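Local coordinates for protein lectin (Lotus tetragonolobus, PDB 2EIG) that probably binds L-fucosyl-containing sugars as a tetrameric seed lectin of the legume family, each subunit carrying one calcium and one manganese ion, at residues A[38-43]-A[205-210]; A[86-91]-A[194-199]; A[170-175]-A[188-193]; A[47-52]-A[223-228]; A[29-34]-A[214-219]. One frame throughout, in Å; residues are numbered along the deposited sequence.

All five contacts lie within one legume lectin domain, whose two antiparallel sheets pack face to face. Contact 1 pairs neighbouring strands of the seven-stranded sheet, and contact 3 pairs the two strands of a hairpin in the other sheet. Contacts 4 and 5 both use strand 214-226, their centres about 27 Å apart, and reach across to strand 39-50 and the loop before it. Contact 2 joins strand 81-88 to the chain after the short helix; its centre is about 11 Å from that of contact 4. Contacts 1 and 5, about 9 Å apart between centres, touch directly. Segments 29-34, 38-43 and 47-52 come early, their partners late, in the order 205-210, 214-219, 223-228, so both chain ends close the sandwich.

Contact 1 (A[38-43]-A[205-210]); sequences RTTSHA and SATTWN
Arg38 lays its guanidinium flat on the indole of Trp209, the two planes only 12° apart and CZ 3.8 Å from the centroid of the six-membered ring of Trp209, a cation-pi stack. The arginine chain is extended from CG to NE and runs alongside the indole in the same direction, so CD of Arg38 also makes a CH-pi contact over that ring. The CB of Trp209 points away from segment 38-43, but with CG anti to the backbone N (chi1 -169°) the indole swings back under the arginine. A water bridges Arg38 NH2 and Asn210 O. On the face carrying Thr39 and Thr208, both threonines hold OG1 between the backbone N and the carbonyl carbon, which brings Thr39 OG1 within 2.6 Å of Thr208 OG1 in a short hydrogen bond; a second water ties Thr39 OG1 to Ser41 OG and Ala206 O. On the other face Thr40 and Thr207 run side by side, Thr40 OG1 lying 3.6 Å from Thr207 CG2, while His42 and Ser205 meet obliquely and give their polar ends to Gly103 O and Leu102 O. Backbone bonds join Thr39 with Thr208 and Ser41 with Ala206 in both directions, the antiparallel hydrogen-bonded pairs. Strand 39-50 lies between strands 14-18 and 199-208 of the seven-stranded sheet, with His216 of strand 214-226 packed against Ala206 and Thr208.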
# COMPACT_ATOMS: atom_id res chain seq x y z
N ARG A 38 -1.38 4.12 -38.85
CA ARG A 38 -0.78 3.64 -37.62
C ARG A 38 0.41 4.50 -37.27
O ARG A 38 1.32 4.73 -38.08
CB ARG A 38 -0.30 2.20 -37.76
CG ARG A 38 -1.41 1.21 -38.11
CD ARG A 38 -0.86 -0.14 -38.39
NE ARG A 38 -1.95 -1.08 -38.65
CZ ARG A 38 -1.79 -2.34 -39.05
NH1 ARG A 38 -0.58 -2.83 -39.26
NH2 ARG A 38 -2.87 -3.13 -39.24
N THR A 39 0.42 4.99 -36.04
CA THR A 39 1.61 5.67 -35.61
C THR A 39 2.06 5.10 -34.29
O THR A 39 1.29 4.57 -33.54
CB THR A 39 1.41 7.21 -35.47
OG1 THR A 39 0.40 7.45 -34.48
CG2 THR A 39 1.02 7.84 -36.83
N THR A 40 3.35 5.23 -34.05
CA THR A 40 3.92 5.06 -32.74
C THR A 40 4.83 6.23 -32.54
O THR A 40 5.60 6.55 -33.44
CB THR A 40 4.74 3.78 -32.64
OG1 THR A 40 3.91 2.69 -33.03
CG2 THR A 40 5.28 3.58 -31.19
N SER A 41 4.76 6.82 -31.35
CA SER A 41 5.52 7.98 -30.96
C SER A 41 6.03 7.80 -29.55
O SER A 41 5.25 7.46 -28.64
CB SER A 41 4.57 9.20 -30.89
OG SER A 41 3.98 9.42 -32.16
N HIS A 42 7.31 8.11 -29.37
CA HIS A 42 7.97 8.22 -28.09
C HIS A 42 8.52 9.62 -27.97
O HIS A 42 9.01 10.17 -28.93
CB HIS A 42 9.13 7.24 -28.04
CG HIS A 42 8.72 5.87 -27.64
ND1 HIS A 42 9.57 4.99 -27.02
CD2 HIS A 42 7.50 5.28 -27.67
CE1 HIS A 42 8.91 3.88 -26.74
NE2 HIS A 42 7.65 4.03 -27.12
N ALA A 43 8.40 10.21 -26.80
CA ALA A 43 9.04 11.49 -26.51
C ALA A 43 9.60 11.31 -25.11
O ALA A 43 8.84 11.19 -24.12
CB ALA A 43 8.03 12.64 -26.55
N SER A 205 4.71 7.57 -24.51
CA SER A 205 4.54 6.77 -25.67
C SER A 205 3.08 6.85 -26.07
O SER A 205 2.19 6.86 -25.21
CB SER A 205 4.93 5.31 -25.37
OG SER A 205 4.67 4.53 -26.49
N ALA A 206 2.84 6.88 -27.37
CA ALA A 206 1.48 6.96 -27.89
C ALA A 206 1.37 6.24 -29.20
O ALA A 206 2.32 6.20 -29.95
CB ALA A 206 1.07 8.42 -28.04
N THR A 207 0.22 5.64 -29.49
CA THR A 207 0.02 4.94 -30.73
C THR A 207 -1.38 5.25 -31.23
O THR A 207 -2.26 5.64 -30.49
CB THR A 207 0.06 3.38 -30.58
OG1 THR A 207 -0.80 3.01 -29.49
CG2 THR A 207 1.47 2.89 -30.34
N THR A 208 -1.55 5.05 -32.53
CA THR A 208 -2.84 5.14 -33.19
C THR A 208 -2.82 3.95 -34.15
O THR A 208 -1.79 3.33 -34.39
CB THR A 208 -3.00 6.45 -33.97
OG1 THR A 208 -1.95 6.54 -34.93
CG2 THR A 208 -2.96 7.70 -33.03
N TRP A 209 -3.97 3.64 -34.68
CA TRP A 209 -4.13 2.42 -35.42
C TRP A 209 -4.66 2.81 -36.82
O TRP A 209 -4.33 3.89 -37.35
CB TRP A 209 -5.06 1.47 -34.64
CG TRP A 209 -5.11 0.09 -35.14
CD1 TRP A 209 -6.21 -0.59 -35.57
CD2 TRP A 209 -4.00 -0.81 -35.30
NE1 TRP A 209 -5.87 -1.83 -36.00
CE2 TRP A 209 -4.52 -2.00 -35.84
CE3 TRP A 209 -2.63 -0.72 -35.02
CZ2 TRP A 209 -3.71 -3.14 -36.08
CZ3 TRP A 209 -1.81 -1.82 -35.33
CH2 TRP A 209 -2.36 -3.02 -35.84
N ASN A 210 -5.45 1.94 -37.42
CA ASN A 210 -6.03 2.21 -38.71
C ASN A 210 -7.14 1.19 -38.84
O ASN A 210 -6.85 0.00 -38.87
CB ASN A 210 -4.98 2.04 -39.83
CG ASN A 210 -5.47 2.53 -41.19
OD1 ASN A 210 -4.67 2.77 -42.10
ND2 ASN A 210 -6.79 2.70 -41.33
O HOH W 1 -5.14 -1.93 -40.03
O HOH W 2 1.80 8.02 -32.21
O HOH W 3 0.42 1.86 -33.74

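Contact 2 (A[86-91]-A[194-199]); sequences LAPWGT and TVLPEK
This is a mainly apolar contact, sealed by one backbone hydrogen bond, between the end of strand 81-88 and the chain that leaves the short helix 192-195. Leu196, the first residue to depart from helical geometry, pushes its two methyls into the strand: CD1 of Leu196 comes 3.6 Å from CB of Leu86, and CD2 of Leu196 lies 3.9 Å from CD of Pro88. With CG anti to the carbonyl carbon (chi1 -78°), the leucine fork reaches across the Leu86 side chain at about a right angle. Next along, two proline rings cross at a similar angle, Pro88 CG standing 3.6 Å from Pro197 CD. The segment 194-199 here enters strand 199-208, which is the neighbour of strand 81-88 in the seven-stranded sheet of the legume lectin sandwich. Trp89 N donates to Lys199 O at 3.2 Å in a nearly straight bond (167°), the donor lying above the carbonyl plane. Beside it the CB atoms of Trp89 and Lys199 are 4.1 Å apart, and both side chains touch Pro48 of strand 39-50. Leu196 also packs on Ile51 and Val115, while Leu196 O accepts from Trp52 NE1.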
# COMPACT_ATOMS: atom_id res chain seq x y z
N LEU A 86 8.22 4.90 -17.49
CA LEU A 86 9.60 4.62 -17.19
C LEU A 86 9.97 3.31 -17.84
O LEU A 86 9.21 2.28 -17.77
CB LEU A 86 9.80 4.43 -15.68
CG LEU A 86 9.81 5.70 -14.82
CD1 LEU A 86 8.48 6.40 -14.91
CD2 LEU A 86 10.07 5.29 -13.37
N ALA A 87 11.13 3.32 -18.47
CA ALA A 87 11.69 2.13 -19.13
C ALA A 87 13.23 2.17 -19.03
O ALA A 87 13.80 3.26 -18.91
CB ALA A 87 11.25 2.07 -20.54
N PRO A 88 13.88 0.99 -19.10
CA PRO A 88 15.30 0.92 -19.05
C PRO A 88 15.89 1.92 -19.99
O PRO A 88 15.51 2.03 -21.16
CB PRO A 88 15.59 -0.52 -19.56
CG PRO A 88 14.47 -1.28 -18.96
CD PRO A 88 13.30 -0.36 -19.29
N TRP A 89 16.81 2.71 -19.48
CA TRP A 89 17.52 3.63 -20.38
C TRP A 89 18.18 2.84 -21.54
O TRP A 89 18.73 1.76 -21.34
CB TRP A 89 18.48 4.53 -19.62
CG TRP A 89 19.11 5.50 -20.56
CD1 TRP A 89 20.34 5.37 -21.16
CD2 TRP A 89 18.53 6.71 -21.06
NE1 TRP A 89 20.57 6.45 -21.98
CE2 TRP A 89 19.48 7.29 -21.94
CE3 TRP A 89 17.29 7.36 -20.87
CZ2 TRP A 89 19.22 8.52 -22.61
CZ3 TRP A 89 17.06 8.57 -21.51
CH2 TRP A 89 18.03 9.15 -22.35
N GLY A 90 18.08 3.37 -22.75
CA GLY A 90 18.45 2.64 -23.94
C GLY A 90 17.26 1.92 -24.58
O GLY A 90 17.46 1.27 -25.60
N THR A 91 16.06 2.00 -23.94
CA THR A 91 14.70 1.71 -24.52
C THR A 91 14.70 2.17 -26.01
O THR A 91 15.15 3.27 -26.30
CB THR A 91 13.39 2.40 -23.59
OG1 THR A 91 12.31 2.98 -24.37
CG2 THR A 91 13.76 3.54 -22.64
N THR A 194 12.70 -3.27 -8.15
CA THR A 194 12.49 -4.69 -8.54
C THR A 194 12.27 -4.80 -10.02
O THR A 194 12.69 -5.77 -10.67
CB THR A 194 11.33 -5.45 -7.79
OG1 THR A 194 10.11 -4.70 -7.82
CG2 THR A 194 11.66 -5.81 -6.30
N VAL A 195 11.59 -3.82 -10.59
CA VAL A 195 11.16 -3.94 -11.98
C VAL A 195 11.99 -3.18 -12.98
O VAL A 195 11.86 -3.41 -14.16
CB VAL A 195 9.66 -3.62 -12.15
CG1 VAL A 195 8.82 -4.76 -11.51
CG2 VAL A 195 9.30 -2.24 -11.55
N LEU A 196 12.85 -2.27 -12.53
CA LEU A 196 13.54 -1.42 -13.49
C LEU A 196 15.02 -1.32 -13.12
O LEU A 196 15.36 -1.50 -11.95
CB LEU A 196 12.93 -0.01 -13.48
CG LEU A 196 11.60 0.16 -14.23
CD1 LEU A 196 10.96 1.48 -13.90
CD2 LEU A 196 11.79 -0.00 -15.72
N PRO A 197 15.89 -1.00 -14.11
CA PRO A 197 17.29 -0.80 -13.77
C PRO A 197 17.50 0.58 -13.21
O PRO A 197 16.54 1.34 -13.04
CB PRO A 197 18.02 -0.95 -15.15
CG PRO A 197 17.05 -0.41 -16.09
CD PRO A 197 15.65 -0.84 -15.55
N GLU A 198 18.75 0.91 -12.90
CA GLU A 198 18.99 2.05 -12.05
C GLU A 198 18.91 3.40 -12.81
O GLU A 198 18.94 4.45 -12.21
CB GLU A 198 20.33 1.87 -11.35
CG GLU A 198 21.50 1.90 -12.31
CD GLU A 198 22.74 1.29 -11.67
OE1 GLU A 198 23.59 2.07 -11.20
OE2 GLU A 198 22.82 0.04 -11.61
N LYS A 199 18.85 3.33 -14.14
CA LYS A 199 18.73 4.53 -14.98
C LYS A 199 17.58 4.22 -15.89
O LYS A 199 17.47 3.12 -16.39
CB LYS A 199 20.00 4.82 -15.83
CG LYS A 199 21.22 5.27 -15.02
CD LYS A 199 22.40 5.47 -15.97
CE LYS A 199 23.73 5.46 -15.18
NZ LYS A 199 23.60 6.17 -13.85

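Contact 3 (A[170-175]-A[188-193]); sequences KILTVV and QEIDLK
Leu172 and Ile190 meet at an oblique angle, methyl against methyl, with CD2 of Leu172 3.6 Å from CD1 of Ile190. Ile190 turns CG1 anti to its carbonyl carbon (chi1 -47°) and then extends, which carries CD1 over to the leucine. This pair faces Val115 of strand 115-120, while Ile138 and Val140 add to the cover of Ile190. Ile171 and Glu189 project from the other face as a non-hydrogen-bonded pair, with Ile171 CG1 and Glu189 CG 4.4 Å apart. There, chains of the tetramer come together: Ile171 packs on Ile171 of the third subunit, and Glu189 N is bonded to Glu189 OE2 of the second. At the open end of the pair, CG of Lys170 rests 3.8 Å from CA of Asp191. Bends at chi2 and chi3 then set the place of Lys170 NZ, 5.4 Å from Asp191 OD1 and not in a salt bridge with it. Three backbone bonds hold the segments together: Leu172 and Gln188 exchange a reciprocal pair, and Ile190 N donates to Lys170 O at 2.7 Å. Asp191 is the N-cap of helix 192-195, its OD2 accepting from Lys193 N at 3.2 Å. The arrangement is the open end of a beta hairpin, 171-178 with 183-189, beside a G1 bulge in which Lys170 and Ile171 both face Asp166.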
# COMPACT_ATOMS: atom_id res chain seq x y z
N LYS A 170 6.67 2.98 -1.62
CA LYS A 170 6.75 2.32 -2.91
C LYS A 170 5.44 2.45 -3.66
O LYS A 170 5.06 1.56 -4.36
CB LYS A 170 7.15 0.82 -2.76
CG LYS A 170 8.65 0.51 -2.87
CD LYS A 170 9.51 1.10 -1.78
CE LYS A 170 9.57 0.18 -0.54
NZ LYS A 170 10.45 0.76 0.55
N ILE A 171 4.77 3.59 -3.56
CA ILE A 171 3.45 3.70 -4.17
C ILE A 171 3.49 4.72 -5.29
O ILE A 171 3.95 5.84 -5.11
CB ILE A 171 2.33 4.03 -3.09
CG1 ILE A 171 2.15 2.82 -2.14
CG2 ILE A 171 0.99 4.32 -3.77
CD1 ILE A 171 1.62 3.15 -0.77
N LEU A 172 3.04 4.31 -6.46
CA LEU A 172 2.80 5.21 -7.59
C LEU A 172 1.32 5.62 -7.59
O LEU A 172 0.46 4.76 -7.65
CB LEU A 172 3.18 4.50 -8.89
CG LEU A 172 3.04 5.29 -10.21
CD1 LEU A 172 4.21 6.21 -10.33
CD2 LEU A 172 3.00 4.35 -11.40
N THR A 173 1.04 6.92 -7.55
CA THR A 173 -0.34 7.38 -7.51
C THR A 173 -0.57 8.39 -8.61
O THR A 173 0.23 9.30 -8.84
CB THR A 173 -0.68 7.99 -6.15
OG1 THR A 173 -0.41 7.02 -5.16
CG2 THR A 173 -2.17 8.35 -6.04
N VAL A 174 -1.70 8.24 -9.27
CA VAL A 174 -2.06 9.15 -10.30
C VAL A 174 -3.31 9.93 -9.90
O VAL A 174 -4.27 9.36 -9.40
CB VAL A 174 -2.35 8.39 -11.63
CG1 VAL A 174 -2.52 9.39 -12.76
CG2 VAL A 174 -1.25 7.33 -11.88
N VAL A 175 -3.28 11.23 -10.16
CA VAL A 175 -4.51 11.98 -10.27
C VAL A 175 -4.66 12.60 -11.67
O VAL A 175 -3.66 13.06 -12.24
CB VAL A 175 -4.62 13.02 -9.13
CG1 VAL A 175 -3.42 13.88 -9.07
CG2 VAL A 175 -5.79 13.89 -9.35
N GLN A 188 -0.97 2.39 -7.19
CA GLN A 188 -0.43 1.05 -7.20
C GLN A 188 0.90 1.00 -6.49
O GLN A 188 1.80 1.79 -6.75
CB GLN A 188 -0.25 0.54 -8.63
CG GLN A 188 -0.00 -0.97 -8.74
CD GLN A 188 -1.07 -1.83 -8.02
OE1 GLN A 188 -2.20 -1.98 -8.48
NE2 GLN A 188 -0.69 -2.37 -6.88
N GLU A 189 1.04 -0.00 -5.63
CA GLU A 189 2.32 -0.27 -5.06
C GLU A 189 3.26 -0.83 -6.12
O GLU A 189 2.95 -1.82 -6.77
CB GLU A 189 2.20 -1.23 -3.91
CG GLU A 189 3.46 -1.26 -3.11
CD GLU A 189 3.94 -2.66 -2.93
OE1 GLU A 189 3.06 -3.53 -2.66
OE2 GLU A 189 5.18 -2.87 -3.04
N ILE A 190 4.42 -0.18 -6.31
CA ILE A 190 5.42 -0.67 -7.28
C ILE A 190 6.81 -0.42 -6.72
O ILE A 190 7.17 0.74 -6.44
CB ILE A 190 5.34 0.07 -8.67
CG1 ILE A 190 3.92 0.17 -9.17
CG2 ILE A 190 6.26 -0.61 -9.73
CD1 ILE A 190 3.75 0.99 -10.45
N ASP A 191 7.60 -1.47 -6.54
CA ASP A 191 9.01 -1.28 -6.22
C ASP A 191 9.79 -1.06 -7.50
O ASP A 191 10.08 -2.02 -8.22
CB ASP A 191 9.59 -2.50 -5.46
CG ASP A 191 10.87 -2.15 -4.68
OD1 ASP A 191 11.05 -2.73 -3.58
OD2 ASP A 191 11.68 -1.30 -5.14
N LEU A 192 10.14 0.21 -7.80
CA LEU A 192 10.88 0.55 -9.02
C LEU A 192 12.16 -0.22 -9.13
O LEU A 192 12.58 -0.57 -10.22
CB LEU A 192 11.20 2.05 -9.10
CG LEU A 192 10.05 3.01 -9.30
CD1 LEU A 192 10.53 4.46 -9.56
CD2 LEU A 192 9.08 2.52 -10.40
N LYS A 193 12.79 -0.52 -8.00
CA LYS A 193 14.09 -1.21 -8.03
C LYS A 193 13.91 -2.70 -8.32
O LYS A 193 14.88 -3.32 -8.73
CB LYS A 193 14.87 -0.98 -6.72
CG LYS A 193 16.31 -1.50 -6.67
CD LYS A 193 16.93 -1.39 -5.27
CE LYS A 193 18.39 -1.92 -5.29
NZ LYS A 193 18.78 -2.88 -4.16

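Contact 4 (A[47-52]-A[223-228]); sequences TPVPIW and FTSTLK
Leu227 has the largest share of this contact: its CD2 lies 3.8 Å from CB of Pro50 and at the same distance from the carbonyl carbon of Trp52, while its CD1 rests 3.9 Å from Trp52 CA. CG of Leu227 stands anti to the backbone N (chi1 167°), which carries both methyls to Pro50 and Trp52. Val49 holds CG1 anti to its own N, and this one methyl touches two residues, Ser225 OG at 3.6 Å and, obliquely, the ring of Phe223, whose CE2 is 4.1 Å away. No direct hydrogen bond crosses; instead a water donates to Pro50 O at 2.8 Å and also bonds Ser225 OG, 2.6 Å from it. The segments lie at the ends of strands of different sheets of the legume lectin sandwich, 39-50 and 214-226, so the contact joins the two sheets where these strands end. The Phe223 ring also meets those of Phe3 and Phe62, their planes at small angles to its own, and Val202 lies against both Val49 and Phe223. Outside the first shell, Ile51 is bonded through its backbone to Ala60 and Glu198. Thr226 OG1 is bonded to Ile183 N of the third subunit.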
# COMPACT_ATOMS: atom_id res chain seq x y z
N THR A 47 17.87 12.74 -20.85
CA THR A 47 18.93 12.37 -19.93
C THR A 47 18.47 11.21 -19.12
O THR A 47 17.31 11.21 -18.67
CB THR A 47 19.30 13.55 -18.97
OG1 THR A 47 19.35 14.78 -19.71
CG2 THR A 47 20.66 13.31 -18.22
N PRO A 48 19.37 10.23 -18.87
CA PRO A 48 18.89 9.10 -18.07
C PRO A 48 18.40 9.62 -16.74
O PRO A 48 18.94 10.62 -16.22
CB PRO A 48 20.15 8.25 -17.87
CG PRO A 48 21.00 8.57 -19.03
CD PRO A 48 20.78 10.04 -19.26
N VAL A 49 17.36 9.00 -16.20
CA VAL A 49 16.93 9.36 -14.84
C VAL A 49 17.41 8.25 -13.88
O VAL A 49 17.10 7.10 -14.08
CB VAL A 49 15.38 9.58 -14.73
CG1 VAL A 49 15.00 10.09 -13.32
CG2 VAL A 49 14.88 10.60 -15.80
N PRO A 50 18.17 8.61 -12.83
CA PRO A 50 18.58 7.60 -11.88
C PRO A 50 17.43 7.34 -10.90
O PRO A 50 16.93 8.27 -10.25
CB PRO A 50 19.80 8.21 -11.21
CG PRO A 50 19.78 9.67 -11.54
CD PRO A 50 18.68 9.95 -12.48
N ILE A 51 16.96 6.10 -10.83
CA ILE A 51 15.79 5.83 -10.00
C ILE A 51 16.08 4.97 -8.80
O ILE A 51 15.22 4.71 -7.97
CB ILE A 51 14.64 5.20 -10.78
CG1 ILE A 51 15.16 4.04 -11.63
CG2 ILE A 51 13.84 6.30 -11.51
CD1 ILE A 51 14.16 3.02 -11.92
N TRP A 52 17.30 4.46 -8.76
CA TRP A 52 17.79 3.84 -7.56
C TRP A 52 19.31 3.79 -7.57
O TRP A 52 19.94 3.87 -8.62
CB TRP A 52 17.15 2.45 -7.32
CG TRP A 52 17.34 1.42 -8.35
CD1 TRP A 52 16.48 1.08 -9.33
CD2 TRP A 52 18.45 0.51 -8.46
NE1 TRP A 52 16.96 0.04 -10.06
CE2 TRP A 52 18.17 -0.35 -9.55
CE3 TRP A 52 19.66 0.32 -7.73
CZ2 TRP A 52 19.06 -1.35 -9.97
CZ3 TRP A 52 20.55 -0.68 -8.15
CH2 TRP A 52 20.24 -1.50 -9.27
N PHE A 223 8.67 17.59 -14.07
CA PHE A 223 9.09 16.36 -13.45
C PHE A 223 10.10 16.73 -12.42
O PHE A 223 11.02 17.52 -12.69
CB PHE A 223 9.78 15.51 -14.52
CG PHE A 223 10.28 14.20 -14.01
CD1 PHE A 223 9.47 13.05 -14.10
CD2 PHE A 223 11.57 14.10 -13.43
CE1 PHE A 223 9.94 11.81 -13.64
CE2 PHE A 223 12.03 12.85 -12.96
CZ PHE A 223 11.20 11.72 -13.06
N THR A 224 9.95 16.19 -11.22
CA THR A 224 11.01 16.36 -10.22
C THR A 224 11.25 15.04 -9.58
O THR A 224 10.30 14.42 -9.09
CB THR A 224 10.60 17.34 -9.07
OG1 THR A 224 10.24 18.58 -9.64
CG2 THR A 224 11.77 17.54 -8.09
N SER A 225 12.50 14.61 -9.57
CA SER A 225 12.86 13.37 -8.90
C SER A 225 14.02 13.60 -7.95
O SER A 225 14.86 14.48 -8.17
CB SER A 225 13.16 12.22 -9.87
OG SER A 225 14.33 12.45 -10.64
N THR A 226 14.05 12.82 -6.88
CA THR A 226 15.15 12.93 -5.91
C THR A 226 15.59 11.55 -5.52
O THR A 226 14.83 10.75 -5.02
CB THR A 226 14.78 13.72 -4.63
OG1 THR A 226 14.63 15.09 -4.96
CG2 THR A 226 15.88 13.60 -3.55
N LEU A 227 16.85 11.28 -5.78
CA LEU A 227 17.40 10.03 -5.31
C LEU A 227 18.43 10.34 -4.23
O LEU A 227 19.34 11.11 -4.47
CB LEU A 227 18.03 9.28 -6.49
CG LEU A 227 18.91 8.11 -6.14
CD1 LEU A 227 18.10 7.03 -5.35
CD2 LEU A 227 19.50 7.57 -7.43
N LYS A 228 18.30 9.75 -3.05
CA LYS A 228 19.31 9.98 -2.01
C LYS A 228 20.59 9.17 -2.24
O LYS A 228 20.57 7.96 -2.51
CB LYS A 228 18.76 9.72 -0.60
CG LYS A 228 17.46 10.46 -0.23
CD LYS A 228 16.25 10.09 -1.11
CE LYS A 228 15.90 8.56 -1.11
NZ LYS A 228 15.74 8.12 -2.53
O HOH W 4 16.31 11.01 -9.78

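Contact 5 (A[29-34]-A[214-219]); sequences AMPTDP and ERHDIY
Ala29 and Asp217 form an antiparallel non-hydrogen-bonded pair, beyond which segment 29-34 leaves the strand through a cis peptide bond before Pro31. Met30 N donates to His216 O at 2.9 Å. In return His216 ND1 donates to Met30 O, in the ring plane and modelled at 2.5 Å, so short that the exact length is doubtful. His216 NE2 donates to Glu214 OE2, which is also bonded to Ser121 OG, while Glu214 OE1 is salt-bridged to Arg153. Arg215 grips Asp217 side-on with NE and NH2 in a salt bridge, and its bend at chi3 (57°) turns NH1 to Thr32 O, 3.1 Å away near the guanidinium plane. Pro34 CG packs on Arg215 CG, and Met30 SD lies 3.7 Å from Ile218 CD1. A water accepts from His216 N within donating distance of Pro31 O and Asp217 OD2, not necessarily both at once. Met30 and Ile218 both reach Phe204 of the seven-stranded sheet, as expected of the core between the two sheets of a legume lectin sandwich.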
# COMPACT_ATOMS: atom_id res chain seq x y z
N ALA A 29 3.17 16.65 -29.99
CA ALA A 29 2.15 15.90 -30.70
C ALA A 29 2.58 14.45 -30.92
O ALA A 29 3.68 14.17 -31.41
CB ALA A 29 1.80 16.53 -31.97
N MET A 30 1.70 13.54 -30.55
CA MET A 30 2.05 12.12 -30.55
C MET A 30 0.78 11.40 -30.96
O MET A 30 0.03 10.95 -30.12
CB MET A 30 2.46 11.69 -29.12
CG MET A 30 3.69 12.43 -28.58
SD MET A 30 4.05 11.86 -26.94
CE MET A 30 4.79 10.24 -27.31
N PRO A 31 0.55 11.27 -32.27
CA PRO A 31 1.52 11.66 -33.31
C PRO A 31 1.29 13.07 -33.86
O PRO A 31 0.25 13.70 -33.66
CB PRO A 31 1.22 10.67 -34.44
CG PRO A 31 -0.29 10.56 -34.38
CD PRO A 31 -0.68 10.73 -32.86
N THR A 32 2.30 13.55 -34.57
CA THR A 32 2.20 14.80 -35.26
C THR A 32 1.02 14.77 -36.28
O THR A 32 0.26 15.74 -36.38
CB THR A 32 3.48 15.08 -36.00
OG1 THR A 32 3.34 16.34 -36.65
CG2 THR A 32 3.77 14.00 -37.02
N ASP A 33 0.86 13.66 -36.99
CA ASP A 33 -0.22 13.54 -37.94
C ASP A 33 -0.96 12.17 -37.85
O ASP A 33 -0.49 11.17 -38.34
CB ASP A 33 0.32 13.79 -39.37
CG ASP A 33 -0.80 13.77 -40.42
OD1 ASP A 33 -0.50 13.66 -41.63
OD2 ASP A 33 -1.98 13.84 -40.00
N PRO A 34 -2.14 12.16 -37.23
CA PRO A 34 -2.85 10.89 -37.13
C PRO A 34 -3.42 10.39 -38.49
O PRO A 34 -3.62 9.19 -38.64
CB PRO A 34 -3.93 11.16 -36.09
CG PRO A 34 -3.79 12.53 -35.67
CD PRO A 34 -2.87 13.26 -36.59
N GLU A 214 -6.46 8.94 -32.94
CA GLU A 214 -6.79 10.18 -32.28
C GLU A 214 -5.48 11.00 -32.17
O GLU A 214 -4.39 10.45 -32.33
CB GLU A 214 -7.40 9.94 -30.89
CG GLU A 214 -6.44 9.21 -29.99
CD GLU A 214 -7.01 8.78 -28.66
OE1 GLU A 214 -8.09 9.30 -28.24
OE2 GLU A 214 -6.32 7.93 -28.02
N ARG A 215 -5.60 12.29 -31.90
CA ARG A 215 -4.44 13.08 -31.49
C ARG A 215 -4.18 12.79 -30.00
O ARG A 215 -5.13 12.52 -29.23
CB ARG A 215 -4.72 14.57 -31.69
CG ARG A 215 -5.03 15.02 -33.17
CD ARG A 215 -4.83 16.53 -33.40
NE ARG A 215 -3.47 16.92 -33.03
CZ ARG A 215 -2.39 16.77 -33.80
NH1 ARG A 215 -2.49 16.30 -35.04
NH2 ARG A 215 -1.20 17.14 -33.32
N HIS A 216 -2.90 12.86 -29.60
CA HIS A 216 -2.50 13.00 -28.19
C HIS A 216 -1.50 14.12 -28.16
O HIS A 216 -0.40 13.97 -28.64
CB HIS A 216 -1.83 11.73 -27.65
CG HIS A 216 -2.47 10.47 -28.12
ND1 HIS A 216 -2.02 9.81 -29.23
CD2 HIS A 216 -3.56 9.79 -27.68
CE1 HIS A 216 -2.78 8.74 -29.44
NE2 HIS A 216 -3.70 8.68 -28.50
N ASP A 217 -1.94 15.26 -27.66
CA ASP A 217 -1.14 16.46 -27.71
C ASP A 217 -0.98 16.85 -26.30
O ASP A 217 -1.97 17.04 -25.56
CB ASP A 217 -1.88 17.58 -28.43
CG ASP A 217 -2.17 17.24 -29.84
OD1 ASP A 217 -3.32 17.48 -30.27
OD2 ASP A 217 -1.25 16.72 -30.52
N ILE A 218 0.29 16.98 -25.97
CA ILE A 218 0.75 17.30 -24.64
C ILE A 218 1.19 18.74 -24.69
O ILE A 218 1.98 19.13 -25.55
CB ILE A 218 1.95 16.39 -24.27
CG1 ILE A 218 1.57 14.91 -24.40
CG2 ILE A 218 2.44 16.70 -22.83
CD1 ILE A 218 2.77 13.97 -24.25
N TYR A 219 0.73 19.49 -23.70
CA TYR A 219 0.92 20.91 -23.65
C TYR A 219 2.04 21.37 -22.73
O TYR A 219 2.60 22.45 -22.93
CB TYR A 219 -0.37 21.56 -23.21
CG TYR A 219 -1.51 21.17 -24.10
CD1 TYR A 219 -2.67 20.68 -23.57
CD2 TYR A 219 -1.40 21.26 -25.51
CE1 TYR A 219 -3.72 20.29 -24.38
CE2 TYR A 219 -2.44 20.87 -26.34
CZ TYR A 219 -3.60 20.40 -25.77
OH TYR A 219 -4.64 20.04 -26.57
O HOH W 5 -1.41 14.11 -31.70